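Local coordinates for protein metallophosphoesterase (Sphaerobacter thermophilus, PDB 3RQZ) that probably acts as a zinc-dependent phosphatase of the YfcE family, holding two zinc ions in a calcineurin-like metallophosphoesterase fold, at residues M91-A95 with E96-Y100. Residues are numbered along the deposited sequence; the frame is centred on the assembly and turned at random.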
HETATM    1  N   MSE A  91       6.542  -9.215 -17.455  1.00 31.57           N
HETATM    2  CA  MSE A  91       7.765  -9.805 -18.037  1.00 33.68           C
HETATM    3  C   MSE A  91       8.993  -9.749 -17.115  1.00 33.44           C
HETATM    4  O   MSE A  91       9.963 -10.449 -17.354  1.00 34.45           O
HETATM    5  CB  MSE A  91       8.102  -9.189 -19.419  1.00 34.49           C
HETATM    6  CG  MSE A  91       7.097  -9.515 -20.523  1.00 40.72           C
HETATM    7 SE   MSE A  91       6.436 -11.372 -20.552  0.75 49.67          SE
HETATM    8  CE  MSE A  91       8.024 -12.249 -21.254  1.00 51.12           C
ATOM      9  N   GLN A  92       8.965  -8.914 -16.073  1.00 33.00           N
ATOM     10  CA  GLN A  92      10.074  -8.837 -15.129  1.00 32.36           C
ATOM     11  C   GLN A  92      10.037  -9.966 -14.097  1.00 33.25           C
ATOM     12  O   GLN A  92      11.064 -10.334 -13.553  1.00 33.69           O
ATOM     13  CB  GLN A  92      10.093  -7.487 -14.403  1.00 31.30           C
ATOM     14  CG  GLN A  92      10.077  -6.237 -15.326  1.00 31.64           C
ATOM     15  CD  GLN A  92      11.010  -6.337 -16.505  1.00 33.37           C
ATOM     16  OE1 GLN A  92      10.574  -6.313 -17.678  1.00 37.77           O
ATOM     17  NE2 GLN A  92      12.301  -6.471 -16.221  1.00 29.59           N
ATOM     18  N   LEU A  93       8.850 -10.500 -13.843  1.00 32.95           N
ATOM     19  CA  LEU A  93       8.645 -11.454 -12.767  1.00 33.44           C
ATOM     20  C   LEU A  93       9.126 -12.859 -13.152  1.00 33.77           C
ATOM     21  O   LEU A  93       8.804 -13.381 -14.226  1.00 33.64           O
ATOM     22  CB  LEU A  93       7.175 -11.458 -12.345  1.00 32.45           C
ATOM     23  CG  LEU A  93       6.625 -10.091 -11.939  1.00 33.11           C
ATOM     24  CD1 LEU A  93       5.139 -10.218 -11.517  1.00 34.05           C
ATOM     25  CD2 LEU A  93       7.478  -9.404 -10.839  1.00 31.89           C
ATOM     26  N   GLN A  94       9.946 -13.439 -12.289  1.00 33.73           N
ATOM     27  CA  GLN A  94      10.425 -14.814 -12.489  1.00 34.11           C
ATOM     28  C   GLN A  94       9.584 -15.792 -11.645  1.00 32.92           C
ATOM     29  O   GLN A  94       8.694 -15.341 -10.910  1.00 31.73           O
ATOM     30  CB  GLN A  94      11.902 -14.852 -12.135  1.00 35.37           C
ATOM     31  CG  GLN A  94      12.709 -13.955 -13.064  1.00 38.53           C
ATOM     32  CD  GLN A  94      14.125 -13.778 -12.598  1.00 43.56           C
ATOM     33  OE1 GLN A  94      14.371 -13.506 -11.414  1.00 45.22           O
ATOM     34  NE2 GLN A  94      15.077 -13.939 -13.522  1.00 44.63           N
ATOM     35  N   ALA A  95       9.853 -17.104 -11.735  1.00 31.87           N
ATOM     36  CA  ALA A  95       9.005 -18.104 -11.069  1.00 31.58           C
ATOM     37  C   ALA A  95       8.772 -17.816  -9.577  1.00 30.23           C
ATOM     38  O   ALA A  95       7.646 -17.846  -9.109  1.00 28.69           O
ATOM     39  CB  ALA A  95       9.549 -19.550 -11.281  1.00 32.21           C
ATOM     40  N   GLU A  96       9.840 -17.495  -8.859  1.00 29.94           N
ATOM     41  CA  GLU A  96       9.762 -17.297  -7.417  1.00 30.56           C
ATOM     42  C   GLU A  96       8.857 -16.114  -7.032  1.00 28.46           C
ATOM     43  O   GLU A  96       8.155 -16.186  -6.024  1.00 26.81           O
ATOM     44  CB  GLU A  96      11.169 -17.109  -6.828  1.00 32.05           C
ATOM     45  CG  GLU A  96      11.794 -15.744  -7.212  1.00 35.62           C
ATOM     46  CD  GLU A  96      13.183 -15.543  -6.665  1.00 43.24           C
ATOM     47  OE1 GLU A  96      14.131 -15.379  -7.495  1.00 47.54           O
ATOM     48  OE2 GLU A  96      13.321 -15.543  -5.409  1.00 46.33           O
ATOM     49  N   HIS A  97       8.887 -15.032  -7.830  1.00 27.65           N
ATOM     50  CA  HIS A  97       8.046 -13.857  -7.590  1.00 25.96           C
ATOM     51  C   HIS A  97       6.603 -14.162  -7.903  1.00 25.43           C
ATOM     52  O   HIS A  97       5.715 -13.751  -7.147  1.00 24.65           O
ATOM     53  CB  HIS A  97       8.477 -12.655  -8.432  1.00 26.87           C
ATOM     54  CG  HIS A  97       9.942 -12.404  -8.386  1.00 27.34           C
ATOM     55  ND1 HIS A  97      10.773 -12.708  -9.440  1.00 27.06           N
ATOM     56  CD2 HIS A  97      10.738 -11.962  -7.385  1.00 26.67           C
ATOM     57  CE1 HIS A  97      12.020 -12.438  -9.103  1.00 27.56           C
ATOM     58  NE2 HIS A  97      12.026 -11.974  -7.864  1.00 28.60           N
ATOM     59  N   LEU A  98       6.374 -14.841  -9.040  1.00 25.25           N
ATOM     60  CA  LEU A  98       5.034 -15.305  -9.409  1.00 25.10           C
ATOM     61  C   LEU A  98       4.437 -16.237  -8.346  1.00 24.34           C
ATOM     62  O   LEU A  98       3.283 -16.078  -7.966  1.00 23.66           O
ATOM     63  CB  LEU A  98       5.049 -15.981 -10.795  1.00 26.10           C
ATOM     64  CG  LEU A  98       5.497 -14.973 -11.884  1.00 26.88           C
ATOM     65  CD1 LEU A  98       5.957 -15.690 -13.178  1.00 30.70           C
ATOM     66  CD2 LEU A  98       4.369 -13.952 -12.144  1.00 27.35           C
ATOM     67  N   GLN A  99       5.218 -17.206  -7.871  1.00 24.47           N
ATOM     68  CA  GLN A  99       4.729 -18.135  -6.831  1.00 24.52           C
ATOM     69  C   GLN A  99       4.372 -17.400  -5.550  1.00 22.81           C
ATOM     70  O   GLN A  99       3.377 -17.708  -4.893  1.00 22.30           O
ATOM     71  CB  GLN A  99       5.768 -19.216  -6.523  1.00 25.69           C
ATOM     72  CG  GLN A  99       5.958 -20.242  -7.635  1.00 28.99           C
ATOM     73  CD  GLN A  99       7.172 -21.119  -7.374  1.00 34.97           C
ATOM     74  OE1 GLN A  99       7.621 -21.224  -6.245  1.00 38.24           O
ATOM     75  NE2 GLN A  99       7.716 -21.732  -8.419  1.00 37.27           N
ATOM     76  N   TYR A 100       5.187 -16.422  -5.178  1.00 21.83           N
ATOM     77  CA  TYR A 100       4.892 -15.701  -3.963  1.00 21.42           C
ATOM     78  C   TYR A 100       3.578 -14.902  -4.077  1.00 21.04           C
ATOM     79  O   TYR A 100       2.739 -14.931  -3.180  1.00 21.65           O
ATOM     80  CB  TYR A 100       6.053 -14.758  -3.574  1.00 20.43           C
ATOM     81  CG  TYR A 100       5.716 -13.897  -2.383  1.00 19.07           C
ATOM     82  CD1 TYR A 100       5.700 -14.440  -1.094  1.00 18.78           C
ATOM     83  CD2 TYR A 100       5.434 -12.533  -2.541  1.00 18.55           C
ATOM     84  CE1 TYR A 100       5.374 -13.655   0.025  1.00 18.32           C
ATOM     85  CE2 TYR A 100       5.111 -11.733  -1.449  1.00 18.64           C
ATOM     86  CZ  TYR A 100       5.089 -12.311  -0.147  1.00 19.47           C
ATOM     87  OH  TYR A 100       4.790 -11.527   0.950  1.00 20.61           O
TER
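His97 turns the edge of its imidazole back to the residue at the N-cap, and ND1 accepts the backbone N-H of Gln94 at 3.1 Å. The donor lies only 7° out of the ring plane. With CG beside its own backbone N and anti to the carbonyl carbon (chi1 -48°), the ring of His97 folds back towards the start of the helix, which brings ND1 to that N-H. The Gln94 side chain runs alongside the ring, pointing the same way; its amide is nearly coplanar with the imidazole, and OE1 comes to 3.5 Å from CE1 of His97. One face of the ring is taken by CG of Glu96, 3.7 Å above its centre. At the far end of the imidazole, NE2 is hydrogen-bonded to OE2 of Glu50 on helix 45-55, so the ring ties the turn to that neighbouring helix. This is the start of helix 95-103, where the chain bends after helix 85-92 and Gln94 is the N-cap. Its carbonyl O opens the regular i to i+4 bonding, taking the N-H of Leu98 at 3.0 Å and almost straight (177°), with a weak bond from His97 N besides; Ala95 O receives Gln99 N next. A phenylalanine in place of His97 would probably leave the Gln94 N-H without its acceptor and take away the NE2 bond to Glu50. Beside the polar cap, Leu93 and Leu98 meet obliquely: CD2 of Leu98 lies 3.8 Å from CB of Leu93 and close to its CD1, while CD2 of Leu93 leans on CB of His97. Leu93 is buried, its side chain about 11 Å from those of the zinc ligands His13 and Asp37.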